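Local coordinates for protein inulin fructotransferase (Bacillus sp. snu-7, PDB 2INV) that probably cleaves inulin by intramolecular fructosyl transfer, releasing a cyclic di-fructose anhydride, at residues D230-L235 and G253-E258; L195-N200 and S221-G226. All blocks are in the same frame, centred on the assembly; numbering follows the deposited sequence.

Interaction 1. Residues D230-L235 and G253-E258; sequences DGVTLL and GRSLIE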
loop_
_atom_site.group_PDB
_atom_site.type_symbol
_atom_site.label_atom_id
_atom_site.label_comp_id
_atom_site.label_asym_id
_atom_site.label_seq_id
_atom_site.Cartn_x
_atom_site.Cartn_y
_atom_site.Cartn_z
ATOM N N ASP A 230 -15.387 14.176 -19.075
ATOM C CA ASP A 230 -16.345 15.000 -18.345
ATOM C C ASP A 230 -16.439 14.593 -16.887
ATOM O O ASP A 230 -17.296 15.086 -16.149
ATOM C CB ASP A 230 -17.729 14.864 -18.970
ATOM C CG ASP A 230 -17.777 15.367 -20.394
ATOM O OD1 ASP A 230 -17.253 16.474 -20.662
ATOM O OD2 ASP A 230 -18.340 14.657 -21.256
ATOM N N GLY A 231 -15.570 13.680 -16.472
ATOM C CA GLY A 231 -15.617 13.227 -15.098
ATOM C C GLY A 231 -14.313 13.416 -14.361
ATOM O O GLY A 231 -13.303 13.841 -14.933
ATOM N N VAL A 232 -14.336 13.074 -13.082
ATOM C CA VAL A 232 -13.163 13.188 -12.250
ATOM C C VAL A 232 -12.634 11.794 -11.979
ATOM O O VAL A 232 -13.388 10.812 -12.034
ATOM C CB VAL A 232 -13.509 13.865 -10.925
ATOM C CG1 VAL A 232 -13.978 15.293 -11.186
ATOM C CG2 VAL A 232 -14.598 13.083 -10.203
ATOM N N THR A 233 -11.343 11.707 -11.690
ATOM C CA THR A 233 -10.758 10.427 -11.395
ATOM C C THR A 233 -10.905 10.349 -9.878
ATOM O O THR A 233 -11.731 9.588 -9.368
ATOM C CB THR A 233 -9.304 10.397 -11.857
ATOM O OG1 THR A 233 -9.250 10.760 -13.243
ATOM C CG2 THR A 233 -8.713 9.004 -11.698
ATOM N N LEU A 234 -10.135 11.154 -9.151
ATOM C CA LEU A 234 -10.259 11.185 -7.698
ATOM C C LEU A 234 -10.659 12.608 -7.333
ATOM O O LEU A 234 -9.975 13.573 -7.687
ATOM C CB LEU A 234 -8.944 10.837 -7.008
ATOM C CG LEU A 234 -8.983 11.013 -5.484
ATOM C CD1 LEU A 234 -10.015 10.083 -4.863
ATOM C CD2 LEU A 234 -7.604 10.736 -4.915
ATOM N N LEU A 235 -11.787 12.733 -6.648
ATOM C CA LEU A 235 -12.303 14.030 -6.243
ATOM C C LEU A 235 -12.507 14.065 -4.733
ATOM O O LEU A 235 -13.030 13.113 -4.149
ATOM C CB LEU A 235 -13.624 14.284 -6.970
ATOM C CG LEU A 235 -14.563 15.383 -6.473
ATOM C CD1 LEU A 235 -13.891 16.744 -6.533
ATOM C CD2 LEU A 235 -15.816 15.368 -7.332
ATOM N N GLY A 253 -9.848 11.170 -17.294
ATOM C CA GLY A 253 -10.590 12.168 -16.532
ATOM C C GLY A 253 -10.324 13.591 -16.988
ATOM O O GLY A 253 -9.397 13.832 -17.753
ATOM N N ARG A 254 -11.149 14.533 -16.542
ATOM C CA ARG A 254 -10.938 15.936 -16.897
ATOM C C ARG A 254 -9.748 16.324 -16.032
ATOM O O ARG A 254 -8.979 17.236 -16.355
ATOM C CB ARG A 254 -12.163 16.790 -16.531
ATOM C CG ARG A 254 -12.411 16.923 -15.030
ATOM C CD ARG A 254 -13.737 17.622 -14.733
ATOM N NE ARG A 254 -13.834 17.996 -13.325
ATOM C CZ ARG A 254 -14.977 18.084 -12.652
ATOM N NH1 ARG A 254 -16.130 17.822 -13.254
ATOM N NH2 ARG A 254 -14.965 18.426 -11.372
ATOM N N SER A 255 -9.618 15.594 -14.928
ATOM C CA SER A 255 -8.543 15.769 -13.961
ATOM C C SER A 255 -8.245 14.380 -13.412
ATOM O O SER A 255 -9.039 13.457 -13.596
ATOM C CB SER A 255 -8.988 16.709 -12.828
ATOM O OG SER A 255 -10.092 16.159 -12.124
ATOM N N LEU A 256 -7.103 14.223 -12.752
ATOM C CA LEU A 256 -6.747 12.929 -12.183
ATOM C C LEU A 256 -6.910 13.011 -10.675
ATOM O O LEU A 256 -7.341 12.056 -10.034
ATOM C CB LEU A 256 -5.309 12.546 -12.549
ATOM C CG LEU A 256 -5.040 12.285 -14.035
ATOM C CD1 LEU A 256 -3.594 11.851 -14.206
ATOM C CD2 LEU A 256 -5.983 11.214 -14.574
ATOM N N ILE A 257 -6.559 14.159 -10.113
ATOM C CA ILE A 257 -6.705 14.387 -8.688
ATOM C C ILE A 257 -7.240 15.789 -8.534
ATOM O O ILE A 257 -6.617 16.762 -8.964
ATOM C CB ILE A 257 -5.382 14.233 -7.935
ATOM C CG1 ILE A 257 -4.951 12.767 -7.972
ATOM C CG2 ILE A 257 -5.547 14.703 -6.489
ATOM C CD1 ILE A 257 -3.596 12.506 -7.373
ATOM N N GLU A 258 -8.406 15.884 -7.913
ATOM C CA GLU A 258 -9.057 17.167 -7.773
ATOM C C GLU A 258 -9.624 17.399 -6.385
ATOM O O GLU A 258 -10.598 16.760 -5.973
ATOM C CB GLU A 258 -10.160 17.262 -8.826
ATOM C CG GLU A 258 -10.709 18.632 -9.045
ATOM C CD GLU A 258 -11.789 18.615 -10.098
ATOM O OE1 GLU A 258 -11.561 17.983 -11.157
ATOM O OE2 GLU A 258 -12.863 19.228 -9.886
HETATM O O HOH W 1 -9.865 13.852 -10.597
HETATM O O HOH W 2 -8.586 9.418 -15.494
#

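Interaction 2. Residues L195-N200 and S221-G226; sequences LRVNDN and SGNHMG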
loop_
_atom_site.group_PDB
_atom_site.type_symbol
_atom_site.label_atom_id
_atom_site.label_comp_id
_atom_site.label_asym_id
_atom_site.label_seq_id
_atom_site.Cartn_x
_atom_site.Cartn_y
_atom_site.Cartn_z
ATOM N N LEU A 195 -12.185 6.367 6.051
ATOM C CA LEU A 195 -12.533 5.542 4.909
ATOM C C LEU A 195 -11.298 4.989 4.242
ATOM O O LEU A 195 -10.229 5.604 4.243
ATOM C CB LEU A 195 -13.310 6.344 3.860
ATOM C CG LEU A 195 -13.411 5.668 2.481
ATOM C CD1 LEU A 195 -14.358 4.484 2.555
ATOM C CD2 LEU A 195 -13.891 6.671 1.450
ATOM N N ARG A 196 -11.454 3.808 3.670
ATOM C CA ARG A 196 -10.355 3.210 2.967
ATOM C C ARG A 196 -10.787 2.683 1.627
ATOM O O ARG A 196 -11.702 1.860 1.514
ATOM C CB ARG A 196 -9.734 2.094 3.767
ATOM C CG ARG A 196 -8.456 2.527 4.430
ATOM C CD ARG A 196 -7.963 1.409 5.261
ATOM N NE ARG A 196 -8.973 1.055 6.245
ATOM C CZ ARG A 196 -9.039 -0.132 6.833
ATOM N NH1 ARG A 196 -8.155 -1.079 6.528
ATOM N NH2 ARG A 196 -9.978 -0.371 7.734
ATOM N N VAL A 197 -10.109 3.200 0.615
ATOM C CA VAL A 197 -10.336 2.852 -0.763
ATOM C C VAL A 197 -8.943 2.440 -1.219
ATOM O O VAL A 197 -8.102 3.285 -1.499
ATOM C CB VAL A 197 -10.834 4.096 -1.519
ATOM C CG1 VAL A 197 -10.983 3.804 -2.991
ATOM C CG2 VAL A 197 -12.162 4.561 -0.932
ATOM N N ASN A 198 -8.698 1.135 -1.271
ATOM C CA ASN A 198 -7.382 0.619 -1.646
ATOM C C ASN A 198 -7.440 -0.692 -2.428
ATOM O O ASN A 198 -8.356 -1.495 -2.243
ATOM C CB ASN A 198 -6.547 0.385 -0.384
ATOM C CG ASN A 198 -7.029 -0.811 0.409
ATOM O OD1 ASN A 198 -8.152 -0.813 0.924
ATOM N ND2 ASN A 198 -6.189 -1.845 0.501
ATOM N N ASP A 199 -6.448 -0.895 -3.293
ATOM C CA ASP A 199 -6.333 -2.112 -4.091
ATOM C C ASP A 199 -7.537 -2.348 -5.020
ATOM O O ASP A 199 -8.024 -3.473 -5.127
ATOM C CB ASP A 199 -6.165 -3.313 -3.157
ATOM C CG ASP A 199 -5.399 -4.453 -3.795
ATOM O OD1 ASP A 199 -4.684 -4.211 -4.787
ATOM O OD2 ASP A 199 -5.506 -5.595 -3.298
ATOM N N ASN A 200 -8.011 -1.299 -5.692
ATOM C CA ASN A 200 -9.146 -1.433 -6.608
ATOM C C ASN A 200 -8.802 -1.086 -8.048
ATOM O O ASN A 200 -7.791 -0.434 -8.318
ATOM C CB ASN A 200 -10.332 -0.547 -6.183
ATOM C CG ASN A 200 -10.710 -0.722 -4.735
ATOM O OD1 ASN A 200 -11.526 -1.734 -4.451
ATOM N ND2 ASN A 200 -10.282 0.053 -3.875
ATOM N N SER A 221 -5.268 4.550 -1.594
ATOM C CA SER A 221 -3.985 4.072 -2.086
ATOM C C SER A 221 -4.058 2.746 -2.834
ATOM O O SER A 221 -5.062 2.035 -2.762
ATOM C CB SER A 221 -3.009 3.932 -0.918
ATOM O OG SER A 221 -3.392 2.881 -0.070
ATOM N N GLY A 222 -2.966 2.417 -3.523
ATOM C CA GLY A 222 -2.879 1.173 -4.270
ATOM C C GLY A 222 -3.941 0.928 -5.329
ATOM O O GLY A 222 -4.162 -0.218 -5.731
ATOM N N ASN A 223 -4.582 1.993 -5.807
ATOM C CA ASN A 223 -5.629 1.857 -6.816
ATOM C C ASN A 223 -5.200 2.181 -8.250
ATOM O O ASN A 223 -4.260 2.946 -8.477
ATOM C CB ASN A 223 -6.827 2.747 -6.470
ATOM C CG ASN A 223 -7.356 2.509 -5.068
ATOM O OD1 ASN A 223 -8.082 1.411 -4.890
ATOM N ND2 ASN A 223 -7.111 3.300 -4.154
ATOM N N HIS A 224 -5.919 1.583 -9.204
ATOM C CA HIS A 224 -5.719 1.759 -10.650
ATOM C C HIS A 224 -6.926 2.571 -11.147
ATOM O O HIS A 224 -8.044 2.056 -11.116
ATOM C CB HIS A 224 -5.769 0.403 -11.368
ATOM C CG HIS A 224 -4.454 -0.317 -11.467
ATOM N ND1 HIS A 224 -3.398 0.150 -12.221
ATOM C CD2 HIS A 224 -4.057 -1.521 -10.982
ATOM C CE1 HIS A 224 -2.413 -0.733 -12.200
ATOM N NE2 HIS A 224 -2.787 -1.755 -11.456
HETATM N N MSE A 225 -6.748 3.812 -11.601
HETATM C CA MSE A 225 -7.922 4.587 -12.066
HETATM C C MSE A 225 -7.812 5.286 -13.423
HETATM O O MSE A 225 -6.775 5.860 -13.781
HETATM C CB MSE A 225 -8.320 5.669 -11.055
HETATM C CG MSE A 225 -8.730 5.136 -9.690
HETATM SE SE MSE A 225 -9.290 6.592 -8.561
HETATM C CE MSE A 225 -8.431 6.064 -6.938
ATOM N N GLY A 226 -8.930 5.265 -14.143
ATOM C CA GLY A 226 -9.051 5.904 -15.441
ATOM C C GLY A 226 -10.500 6.351 -15.562
ATOM O O GLY A 226 -11.412 5.523 -15.541
HETATM O O HOH W 3 -2.817 -2.362 -4.692
#

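Interaction 1. Residues D230-L235 and G253-E258
Val232 lays its CG1 methyl over one face of the Arg254 guanidinium, 3.3 Å from CZ and displaced toward the rim of the group. The two side chains run side by side, and the extended Arg254 chain reaches Glu258 side-on. Arg254 NE bonds Glu258 OE1, and Arg254 NH2 bonds Glu258 OE2 at 2.7 Å, both oxygens near the guanidinium plane. Ser255 OG adds a second donor to Glu258 OE1, on its anti lone pair, so three bonds fix the carboxylate. With an alanine in place of Arg254, Glu258 would probably lose the two-nitrogen grip on its carboxylate, and Val232 CG1 the guanidinium it packs against. Across the segments, Arg254 N bonds Gly231 O, 2.8 Å and straight at 179°. Thr233 OG1, anti to its carbonyl carbon (chi1 -54°), donates in the carbonyl plane to Ser255 O at 2.7 Å. Parallel pairing proceeds through Leu234, whose N bonds Leu256 O at 3.1 Å and whose O takes Glu258 N at 2.8 Å. The chain turns a corner at Thr233-Leu234 and again at Leu256-Ile257, on successive coils of the right-handed parallel beta-helix, between strand 207-211, touched by Val232 and Leu234, and strand 280-283, met by Ile257 and Glu258.

Interaction 2. Residues L195-N200 and S221-G226
Asn223 and Asn200 stand side by side, with amide planes only 7° apart. Asn223 OD1 takes two bonds from Asn200: ND2 at 2.8 Å, tilted 19° from the carbonyl plane, and the backbone N, also at 2.8 Å. At the other end Asn223 ND2 donates to Val197 O at 2.8 Å from above that carbonyl plane, so three bonds fix this buried amide. Both asparagines place CG anti to the carbonyl carbon (chi1 -54° for Asn223), which sets the amides side by side, where the bonds to OD1 can form. Val197 O receives a second donor, Ser221 N at 3.1 Å, in its carbonyl plane. Parallel pairing continues with Asp199 N to Ser221 O at 3.3 Å and, past the turn, His224 N to Asn200 O at 2.9 Å. At the turn itself, Asp199 salt-bridges Arg196 of the second subunit. Such hydrogen-bonded, nearly coplanar amides form an asparagine ladder, as recurs in parallel beta-helices. Further coils join it: Asn200 OD1 accepts from Met178 N, Asn200 ND2 donates to Ile175 O, and Asn247 OD1 takes Asn223 N. Strand 174-181 flanks 195-200 on one side, and strands 243-245 and 248-249 continue the stack beyond 221-226.

Overall arrangement
Interaction 2 precedes interaction 1 along the chain, and strand 224-226 leads to strand 232-240. Their centres lie about 14 Å apart, yet they touch: Thr233 CG2 packs on CB of the selenomethionine Met225 at 3.4 Å. Both join consecutive coils, but at different corners. Measured between nearest atoms, Gly253 of interaction 1 is about 8 Å from a bound fructose and follows Phe250, Pro251 and Arg252, which line that sugar pocket. In interaction 2, by the same measure, the side chain of Ser221 is about 4 Å from a bound phosphonate, and that of His224, about 8 Å from a fructose, touches Phe250. Interaction 2 also borders neighbouring subunits, whereas no other chain touches the segments of interaction 1.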